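Local coordinates for dicer Related Helicase (Caenorhabditis elegans, PDB 6M6Q), which probably hydrolyses ATP as an RNA helicase of the RIG-I-like receptor family in RNA interference, and is represented here by its N-terminal domain, at residues P19-L31 and E174-D188. Numbering follows the deposited sequence.
Sequences PFESPYFPAYFRL and EEEVTNNPFGYQKLD
R30 lays its guanidinium edge against the carboxylate of D188 and grips it side-on: NE donates to OD2 at 2.9 Å and NH2 to OD1 at 2.9 Å, both bonds nearly straight (173° and 172°). With chi3 bent to -64°, the arginine chain turns its flat end back over P26 O and A27 N, and a weak bond from NH2 reaches G183 O. D188 OD1 keeps its anti lone pair for the backbone N of Q185, the N-cap residue, so one carboxylate both closes the first helical turn and receives the arginine. Replacing R30 with an alanine would remove both donors and is likely to leave the D188 carboxylate without its charge mate. P26 suits the first turn of helix 25-29, where a backbone N-H has no helical acceptor; its CG lies 3.7 Å from F182 CD2, and F20 CE1 comes to the edge of the F182 ring, the ring planes oblique. A water accepts from A27 N and donates to P23 O and P181 O, bridging the two segments. The small A27 lets L187 CD2 come within 3.8 Å of its CB, and L31 CD1 touches the same methyl. F129 adds a cation-pi contact to R30. In this all-helical domain the salt bridge ties the 3-10 turn after helix 25-29 to the first turn of helix 186-193, while P23 and P26 pack on the type I turn N180-G183.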
loop_
_atom_site.group_PDB
_atom_site.type_symbol
_atom_site.label_atom_id
_atom_site.label_comp_id
_atom_site.label_asym_id
_atom_site.label_seq_id
_atom_site.Cartn_x
_atom_site.Cartn_y
_atom_site.Cartn_z
ATOM N N PRO B 19 21.072 -13.998 0.657
ATOM C CA PRO B 19 20.678 -14.657 -0.582
ATOM C C PRO B 19 19.184 -14.448 -0.895
ATOM O O PRO B 19 18.450 -13.963 -0.023
ATOM C CB PRO B 19 20.988 -16.140 -0.306
ATOM C CG PRO B 19 20.822 -16.282 1.211
ATOM C CD PRO B 19 21.232 -14.936 1.781
ATOM N N PHE B 20 18.769 -14.825 -2.111
ATOM C CA PHE B 20 17.376 -14.727 -2.606
ATOM C C PHE B 20 16.415 -15.321 -1.565
ATOM O O PHE B 20 15.330 -14.730 -1.323
ATOM C CB PHE B 20 17.238 -15.425 -3.958
ATOM C CG PHE B 20 15.902 -15.213 -4.627
ATOM C CD1 PHE B 20 14.790 -15.956 -4.254
ATOM C CD2 PHE B 20 15.755 -14.268 -5.632
ATOM C CE1 PHE B 20 13.565 -15.760 -4.870
ATOM C CE2 PHE B 20 14.527 -14.072 -6.241
ATOM C CZ PHE B 20 13.435 -14.814 -5.858
ATOM N N GLU B 21 16.800 -16.455 -0.964
ATOM C CA GLU B 21 15.917 -17.315 -0.123
ATOM C C GLU B 21 15.762 -16.700 1.277
ATOM O O GLU B 21 14.920 -17.205 2.040
ATOM C CB GLU B 21 16.475 -18.738 -0.045
ATOM C CG GLU B 21 16.602 -19.436 -1.405
ATOM C CD GLU B 21 17.875 -19.137 -2.184
ATOM O OE1 GLU B 21 17.941 -19.515 -3.365
ATOM O OE2 GLU B 21 18.794 -18.521 -1.613
ATOM N N SER B 22 16.492 -15.621 1.589
ATOM C CA SER B 22 16.374 -14.907 2.887
ATOM C C SER B 22 15.015 -14.208 2.963
ATOM O O SER B 22 14.609 -13.540 2.019
ATOM C CB SER B 22 17.506 -13.936 3.102
ATOM O OG SER B 22 17.267 -13.152 4.275
ATOM N N PRO B 23 14.276 -14.330 4.086
ATOM C CA PRO B 23 12.995 -13.651 4.236
ATOM C C PRO B 23 13.081 -12.138 3.969
ATOM O O PRO B 23 12.093 -11.566 3.536
ATOM C CB PRO B 23 12.596 -13.869 5.710
ATOM C CG PRO B 23 13.444 -15.042 6.177
ATOM C CD PRO B 23 14.667 -15.067 5.286
ATOM N N TYR B 24 14.235 -11.530 4.282
ATOM C CA TYR B 24 14.450 -10.065 4.316
ATOM C C TYR B 24 14.950 -9.562 2.943
ATOM O O TYR B 24 15.084 -8.329 2.783
ATOM C CB TYR B 24 15.420 -9.723 5.446
ATOM C CG TYR B 24 15.004 -10.228 6.806
ATOM C CD1 TYR B 24 14.137 -9.498 7.599
ATOM C CD2 TYR B 24 15.502 -11.419 7.325
ATOM C CE1 TYR B 24 13.778 -9.923 8.869
ATOM C CE2 TYR B 24 15.150 -11.862 8.592
ATOM C CZ TYR B 24 14.269 -11.120 9.359
ATOM O OH TYR B 24 13.900 -11.533 10.601
ATOM N N PHE B 25 15.164 -10.457 1.962
ATOM C CA PHE B 25 15.701 -10.083 0.624
ATOM C C PHE B 25 14.661 -9.360 -0.245
ATOM O O PHE B 25 14.989 -8.323 -0.787
ATOM C CB PHE B 25 16.293 -11.266 -0.140
ATOM C CG PHE B 25 16.633 -10.941 -1.578
ATOM C CD1 PHE B 25 17.714 -10.131 -1.898
ATOM C CD2 PHE B 25 15.847 -11.408 -2.614
ATOM C CE1 PHE B 25 18.011 -9.824 -3.222
ATOM C CE2 PHE B 25 16.158 -11.121 -3.936
ATOM C CZ PHE B 25 17.234 -10.321 -4.235
ATOM N N PRO B 26 13.436 -9.889 -0.525
ATOM C CA PRO B 26 12.531 -9.236 -1.479
ATOM C C PRO B 26 12.399 -7.714 -1.274
ATOM O O PRO B 26 12.536 -6.998 -2.227
ATOM C CB PRO B 26 11.185 -9.932 -1.212
ATOM C CG PRO B 26 11.590 -11.321 -0.799
ATOM C CD PRO B 26 12.845 -11.113 0.033
ATOM N N ALA B 27 12.177 -7.279 -0.031
ATOM C CA ALA B 27 11.953 -5.865 0.360
ATOM C C ALA B 27 13.234 -5.062 0.151
ATOM O O ALA B 27 13.147 -3.899 -0.278
ATOM C CB ALA B 27 11.499 -5.777 1.798
ATOM N N TYR B 28 14.371 -5.630 0.509
ATOM C CA TYR B 28 15.673 -4.967 0.373
ATOM C C TYR B 28 15.953 -4.758 -1.120
ATOM O O TYR B 28 16.259 -3.620 -1.513
ATOM C CB TYR B 28 16.771 -5.739 1.102
ATOM C CG TYR B 28 18.074 -4.977 1.148
ATOM C CD1 TYR B 28 19.095 -5.241 0.245
ATOM C CD2 TYR B 28 18.235 -3.908 2.010
ATOM C CE1 TYR B 28 20.250 -4.486 0.227
ATOM C CE2 TYR B 28 19.396 -3.157 2.016
ATOM C CZ TYR B 28 20.404 -3.444 1.117
ATOM O OH TYR B 28 21.560 -2.714 1.142
ATOM N N PHE B 29 15.747 -5.787 -1.939
ATOM C CA PHE B 29 15.939 -5.719 -3.413
ATOM C C PHE B 29 15.057 -4.608 -4.005
ATOM O O PHE B 29 15.513 -3.934 -4.931
ATOM C CB PHE B 29 15.630 -7.058 -4.076
ATOM C CG PHE B 29 15.816 -7.055 -5.571
ATOM C CD1 PHE B 29 17.057 -7.282 -6.133
ATOM C CD2 PHE B 29 14.750 -6.785 -6.419
ATOM C CE1 PHE B 29 17.231 -7.254 -7.509
ATOM C CE2 PHE B 29 14.927 -6.761 -7.795
ATOM C CZ PHE B 29 16.164 -7.011 -8.337
ATOM N N ARG B 30 13.840 -4.425 -3.470
ATOM C CA ARG B 30 12.819 -3.458 -3.980
ATOM C C ARG B 30 13.195 -2.013 -3.633
ATOM O O ARG B 30 12.541 -1.129 -4.162
ATOM C CB ARG B 30 11.422 -3.804 -3.449
ATOM C CG ARG B 30 10.819 -5.027 -4.124
ATOM C CD ARG B 30 9.353 -5.191 -3.859
ATOM N NE ARG B 30 9.035 -5.424 -2.457
ATOM C CZ ARG B 30 8.782 -6.627 -1.912
ATOM N NH1 ARG B 30 8.865 -7.732 -2.640
ATOM N NH2 ARG B 30 8.442 -6.712 -0.635
ATOM N N LEU B 31 14.272 -1.779 -2.870
ATOM C CA LEU B 31 14.867 -0.414 -2.703
ATOM C C LEU B 31 15.631 -0.032 -3.988
ATOM O O LEU B 31 15.861 1.187 -4.194
ATOM C CB LEU B 31 15.764 -0.371 -1.457
ATOM C CG LEU B 31 15.048 -0.609 -0.117
ATOM C CD1 LEU B 31 16.029 -0.972 0.985
ATOM C CD2 LEU B 31 14.246 0.600 0.298
ATOM N N GLU B 174 7.968 -9.125 12.255
ATOM C CA GLU B 174 8.327 -10.574 12.348
ATOM C C GLU B 174 7.239 -11.438 11.669
ATOM O O GLU B 174 7.621 -12.325 10.851
ATOM C CB GLU B 174 8.576 -10.954 13.821
ATOM C CG GLU B 174 8.661 -12.462 14.107
ATOM C CD GLU B 174 9.853 -13.218 13.527
ATOM O OE1 GLU B 174 10.821 -12.569 13.064
ATOM O OE2 GLU B 174 9.814 -14.458 13.551
ATOM N N GLU B 175 5.949 -11.190 11.954
ATOM C CA GLU B 175 4.821 -12.046 11.480
ATOM C C GLU B 175 4.647 -11.872 9.959
ATOM O O GLU B 175 4.439 -12.892 9.260
ATOM C CB GLU B 175 3.541 -11.711 12.262
ATOM C CG GLU B 175 2.311 -12.530 11.855
ATOM C CD GLU B 175 2.405 -14.055 11.984
ATOM O OE1 GLU B 175 3.305 -14.551 12.708
ATOM O OE2 GLU B 175 1.563 -14.750 11.359
ATOM N N GLU B 176 4.699 -10.636 9.477
ATOM C CA GLU B 176 4.447 -10.282 8.058
ATOM C C GLU B 176 5.533 -10.907 7.169
ATOM O O GLU B 176 5.193 -11.429 6.074
ATOM C CB GLU B 176 4.405 -8.764 7.920
ATOM C CG GLU B 176 3.628 -8.278 6.722
ATOM C CD GLU B 176 3.176 -6.845 6.881
ATOM O OE1 GLU B 176 4.034 -6.001 7.236
ATOM O OE2 GLU B 176 1.962 -6.580 6.710
ATOM N N VAL B 177 6.786 -10.857 7.605
ATOM C CA VAL B 177 7.947 -11.311 6.792
ATOM C C VAL B 177 8.006 -12.843 6.829
ATOM O O VAL B 177 8.483 -13.435 5.830
ATOM C CB VAL B 177 9.273 -10.653 7.240
ATOM C CG1 VAL B 177 9.765 -11.172 8.574
ATOM C CG2 VAL B 177 10.355 -10.822 6.189
ATOM N N THR B 178 7.490 -13.468 7.892
ATOM C CA THR B 178 7.474 -14.944 8.039
ATOM C C THR B 178 6.397 -15.527 7.115
ATOM O O THR B 178 6.716 -16.487 6.376
ATOM C CB THR B 178 7.301 -15.353 9.505
ATOM O OG1 THR B 178 8.406 -14.787 10.212
ATOM C CG2 THR B 178 7.244 -16.855 9.698
ATOM N N ASN B 179 5.205 -14.915 7.093
ATOM C CA ASN B 179 4.036 -15.409 6.319
ATOM C C ASN B 179 4.339 -15.336 4.817
ATOM O O ASN B 179 4.322 -16.392 4.178
ATOM C CB ASN B 179 2.769 -14.664 6.695
ATOM C CG ASN B 179 2.244 -15.076 8.054
ATOM O OD1 ASN B 179 2.644 -16.110 8.596
ATOM N ND2 ASN B 179 1.333 -14.289 8.603
ATOM N N ASN B 180 4.680 -14.157 4.287
ATOM C CA ASN B 180 4.976 -13.991 2.832
ATOM C C ASN B 180 6.143 -13.022 2.623
ATOM O O ASN B 180 5.930 -11.825 2.476
ATOM C CB ASN B 180 3.734 -13.537 2.052
ATOM C CG ASN B 180 3.934 -13.574 0.545
ATOM O OD1 ASN B 180 4.842 -14.250 0.044
ATOM N ND2 ASN B 180 3.077 -12.874 -0.188
ATOM N N PRO B 181 7.401 -13.515 2.524
ATOM C CA PRO B 181 8.559 -12.649 2.303
ATOM C C PRO B 181 8.455 -11.740 1.056
ATOM O O PRO B 181 8.964 -10.618 1.097
ATOM C CB PRO B 181 9.723 -13.647 2.139
ATOM C CG PRO B 181 9.273 -14.877 2.891
ATOM C CD PRO B 181 7.780 -14.925 2.681
ATOM N N PHE B 182 7.797 -12.225 -0.004
ATOM C CA PHE B 182 7.667 -11.534 -1.318
ATOM C C PHE B 182 6.564 -10.463 -1.252
ATOM O O PHE B 182 6.432 -9.685 -2.196
ATOM C CB PHE B 182 7.384 -12.556 -2.421
ATOM C CG PHE B 182 8.385 -13.683 -2.488
ATOM C CD1 PHE B 182 8.079 -14.936 -1.983
ATOM C CD2 PHE B 182 9.648 -13.474 -3.017
ATOM C CE1 PHE B 182 9.015 -15.958 -2.018
ATOM C CE2 PHE B 182 10.586 -14.490 -3.040
ATOM C CZ PHE B 182 10.270 -15.733 -2.544
ATOM N N GLY B 183 5.749 -10.489 -0.195
ATOM C CA GLY B 183 4.633 -9.553 0.023
ATOM C C GLY B 183 5.123 -8.222 0.540
ATOM O O GLY B 183 6.327 -8.104 0.794
ATOM N N TYR B 184 4.206 -7.259 0.702
ATOM C CA TYR B 184 4.473 -5.908 1.249
ATOM C C TYR B 184 5.066 -6.051 2.656
ATOM O O TYR B 184 4.481 -6.771 3.488
ATOM C CB TYR B 184 3.196 -5.049 1.232
ATOM C CG TYR B 184 3.024 -4.221 -0.018
ATOM C CD1 TYR B 184 3.666 -2.998 -0.159
ATOM C CD2 TYR B 184 2.261 -4.678 -1.083
ATOM C CE1 TYR B 184 3.560 -2.256 -1.323
ATOM C CE2 TYR B 184 2.137 -3.942 -2.253
ATOM C CZ TYR B 184 2.781 -2.722 -2.371
ATOM O OH TYR B 184 2.676 -1.999 -3.526
ATOM N N GLN B 185 6.172 -5.352 2.924
ATOM C CA GLN B 185 6.806 -5.300 4.264
ATOM C C GLN B 185 6.850 -3.857 4.753
ATOM O O GLN B 185 6.730 -2.938 3.918
ATOM C CB GLN B 185 8.207 -5.910 4.223
ATOM C CG GLN B 185 8.236 -7.357 3.744
ATOM C CD GLN B 185 7.518 -8.295 4.684
ATOM O OE1 GLN B 185 7.493 -8.103 5.902
ATOM N NE2 GLN B 185 6.910 -9.315 4.117
ATOM N N LYS B 186 7.022 -3.674 6.059
ATOM C CA LYS B 186 7.171 -2.345 6.696
ATOM C C LYS B 186 8.146 -1.496 5.861
ATOM O O LYS B 186 7.806 -0.374 5.530
ATOM C CB LYS B 186 7.638 -2.512 8.142
ATOM C CG LYS B 186 6.753 -1.828 9.164
ATOM C CD LYS B 186 7.402 -1.648 10.508
ATOM C CE LYS B 186 7.252 -2.850 11.409
ATOM N NZ LYS B 186 8.109 -2.729 12.612
ATOM N N LEU B 187 9.289 -2.065 5.498
ATOM C CA LEU B 187 10.353 -1.411 4.690
ATOM C C LEU B 187 9.746 -0.727 3.449
ATOM O O LEU B 187 10.094 0.461 3.189
ATOM C CB LEU B 187 11.387 -2.470 4.282
ATOM C CG LEU B 187 12.601 -1.939 3.536
ATOM C CD1 LEU B 187 13.192 -0.725 4.249
ATOM C CD2 LEU B 187 13.648 -3.033 3.359
ATOM N N ASP B 188 8.922 -1.447 2.687
ATOM C CA ASP B 188 8.316 -0.936 1.436
ATOM C C ASP B 188 7.452 0.301 1.772
ATOM O O ASP B 188 7.466 1.262 0.973
ATOM C CB ASP B 188 7.511 -2.021 0.707
ATOM C CG ASP B 188 8.275 -3.298 0.365
ATOM O OD1 ASP B 188 7.979 -4.359 1.015
ATOM O OD2 ASP B 188 9.094 -3.261 -0.587
HETATM O O HOH W 1 10.914 -8.790 2.451
#